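Long-range contact in nitrogen regulatory protein P-II (Thiomonas intermedia, PDB 5D4O), which binds adenine nucleotides as a trimeric P-II protein and probably regulates target enzymes: residues A[8-13]-A[70-75]. Numbering follows the deposited sequence.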
loop_
_atom_site.group_PDB
_atom_site.type_symbol
_atom_site.label_atom_id
_atom_site.label_comp_id
_atom_site.label_asym_id
_atom_site.label_seq_id
_atom_site.Cartn_x
_atom_site.Cartn_y
_atom_site.Cartn_z
ATOM N N PRO A 8 -13.009 -7.071 10.945
ATOM C CA PRO A 8 -12.772 -5.753 10.328
ATOM C C PRO A 8 -11.856 -4.843 11.131
ATOM O O PRO A 8 -11.910 -4.807 12.356
ATOM C CB PRO A 8 -14.176 -5.141 10.243
ATOM C CG PRO A 8 -14.929 -5.784 11.378
ATOM C CD PRO A 8 -14.402 -7.189 11.451
ATOM N N LEU A 9 -11.035 -4.087 10.428
ATOM C CA LEU A 9 -10.144 -3.103 11.034
ATOM C C LEU A 9 -10.024 -1.964 10.019
ATOM O O LEU A 9 -10.527 -2.070 8.891
ATOM C CB LEU A 9 -8.746 -3.731 11.249
ATOM C CG LEU A 9 -8.124 -3.933 12.657
ATOM C CD1 LEU A 9 -6.690 -3.512 12.697
ATOM C CD2 LEU A 9 -8.966 -3.431 13.823
ATOM N N LYS A 10 -9.347 -0.891 10.418
ATOM C CA LYS A 10 -9.084 0.210 9.494
ATOM C C LYS A 10 -7.578 0.277 9.290
ATOM O O LYS A 10 -6.812 -0.226 10.121
ATOM C CB LYS A 10 -9.660 1.533 10.024
ATOM C CG LYS A 10 -11.179 1.514 10.237
ATOM C CD LYS A 10 -11.976 1.739 8.934
ATOM C CE LYS A 10 -13.473 1.725 9.190
ATOM N NZ LYS A 10 -14.244 1.988 7.955
ATOM N N LYS A 11 -7.140 0.831 8.151
ATOM C CA LYS A 11 -5.713 0.966 7.906
ATOM C C LYS A 11 -5.470 2.356 7.315
ATOM O O LYS A 11 -6.007 2.698 6.249
ATOM C CB LYS A 11 -5.171 -0.134 6.985
ATOM C CG LYS A 11 -3.622 -0.166 6.915
ATOM C CD LYS A 11 -3.078 -0.883 5.669
ATOM C CE LYS A 11 -3.058 0.036 4.462
ATOM N NZ LYS A 11 -2.438 -0.623 3.277
ATOM N N LEU A 12 -4.694 3.156 8.038
ATOM C CA LEU A 12 -4.320 4.491 7.566
ATOM C C LEU A 12 -3.028 4.415 6.783
ATOM O O LEU A 12 -2.093 3.707 7.184
ATOM C CB LEU A 12 -4.066 5.443 8.770
ATOM C CG LEU A 12 -5.225 6.271 9.339
ATOM C CD1 LEU A 12 -6.576 5.603 9.192
ATOM C CD2 LEU A 12 -4.913 6.725 10.787
ATOM N N GLU A 13 -2.935 5.223 5.720
ATOM C CA GLU A 13 -1.691 5.478 4.990
ATOM C C GLU A 13 -1.507 6.994 5.167
ATOM O O GLU A 13 -2.350 7.772 4.716
ATOM C CB GLU A 13 -1.800 5.103 3.523
ATOM C CG GLU A 13 -1.636 3.612 3.349
ATOM C CD GLU A 13 -1.807 3.177 1.908
ATOM O OE1 GLU A 13 -1.660 1.961 1.661
ATOM O OE2 GLU A 13 -2.177 4.018 1.053
ATOM N N VAL A 70 -5.469 0.222 12.617
ATOM C CA VAL A 70 -6.084 0.715 13.849
ATOM C C VAL A 70 -7.560 0.271 13.956
ATOM O O VAL A 70 -8.239 0.203 12.922
ATOM C CB VAL A 70 -5.966 2.286 13.938
ATOM C CG1 VAL A 70 -4.516 2.767 13.809
ATOM C CG2 VAL A 70 -6.844 2.992 12.887
ATOM N N PRO A 71 -8.110 0.104 15.189
ATOM C CA PRO A 71 -9.558 -0.175 15.302
ATOM C C PRO A 71 -10.316 1.060 14.817
ATOM O O PRO A 71 -9.795 2.178 14.928
ATOM C CB PRO A 71 -9.786 -0.409 16.808
ATOM C CG PRO A 71 -8.607 0.126 17.488
ATOM C CD PRO A 71 -7.461 0.188 16.516
ATOM N N GLU A 72 -11.531 0.869 14.256
ATOM C CA GLU A 72 -12.352 1.980 13.763
ATOM C C GLU A 72 -12.515 3.109 14.784
ATOM O O GLU A 72 -12.518 4.275 14.380
ATOM C CB GLU A 72 -13.730 1.488 13.288
ATOM C CG GLU A 72 -14.595 2.582 12.657
ATOM C CD GLU A 72 -15.832 2.123 11.902
ATOM O OE1 GLU A 72 -16.416 1.082 12.280
ATOM O OE2 GLU A 72 -16.224 2.817 10.935
ATOM N N GLU A 73 -12.638 2.772 16.097
ATOM C CA GLU A 73 -12.829 3.759 17.186
ATOM C C GLU A 73 -11.708 4.784 17.266
ATOM O O GLU A 73 -11.939 5.883 17.758
ATOM C CB GLU A 73 -12.979 3.109 18.580
ATOM C CG GLU A 73 -13.866 1.886 18.670
ATOM C CD GLU A 73 -13.110 0.617 18.330
ATOM O OE1 GLU A 73 -12.208 0.222 19.107
ATOM O OE2 GLU A 73 -13.385 0.054 17.249
ATOM N N LEU A 74 -10.502 4.435 16.788
ATOM C CA LEU A 74 -9.362 5.339 16.849
ATOM C C LEU A 74 -9.272 6.290 15.665
ATOM O O LEU A 74 -8.532 7.257 15.762
ATOM C CB LEU A 74 -8.028 4.578 17.006
ATOM C CG LEU A 74 -7.734 3.835 18.314
ATOM C CD1 LEU A 74 -6.264 3.430 18.374
ATOM C CD2 LEU A 74 -8.151 4.633 19.551
ATOM N N VAL A 75 -9.964 6.003 14.545
ATOM C CA VAL A 75 -9.939 6.850 13.343
ATOM C C VAL A 75 -10.291 8.313 13.623
ATOM O O VAL A 75 -9.496 9.196 13.297
ATOM C CB VAL A 75 -10.724 6.242 12.136
ATOM C CG1 VAL A 75 -10.738 7.199 10.944
ATOM C CG2 VAL A 75 -10.111 4.906 11.713
HETATM O O HOH W 1 -12.397 -1.796 13.562
#
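Lys10 sets its CG beside its own backbone N (chi1 -60°) and bends again at CG (chi2 -81°), which lays its chain over the start of helix 72-88 and alongside Glu72. Glu72 has CG anti to its backbone N and an extended chain beyond; with Lys10 bent at chi2, the two side chains lie side by side and point the same way. Lys10 CE comes to 3.4 Å from Glu72 OE2, whereas NZ keeps only a long salt bridge to that oxygen, at 3.7 Å; its stronger partner is Asp97 on strand 92-100. Nearer the backbone, the methylenes of Lys10 cross Val75 at about a right angle, CB lying 3.8 Å from Val75 CG2. Leu12 touches the same methyl more loosely with CD1.

Beneath these side chains, Lys10 and Val70 form an antiparallel hydrogen-bonded pair where strand 63-70 ends. Lys10 N donates to Val70 O at 2.9 Å, and Val70 N returns the bond to Lys10 O. Two residues beyond the bridged pair, a water accepts from Glu72 N at 2.9 Å and donates to Pro8 O, bridging strand and helix start. Leu9 places CD2 3.6 Å from Pro71 CA and also packs on Ala69, a nucleotide-binding residue, and on Phe106. An alanine in place of Leu9 would probably deprive Pro71 of this methyl contact and open a gap beside Ala69 and Phe106.

Strand pairing thus passes directly into helix packing at the second beta-to-alpha junction of the ferredoxin-like P-II fold. Backbone bonds and apolar contacts fix the turn, while the ammonium of Lys10, shared unequally between Asp97 and Glu72, probably adds a weaker electrostatic tie between strand and helix.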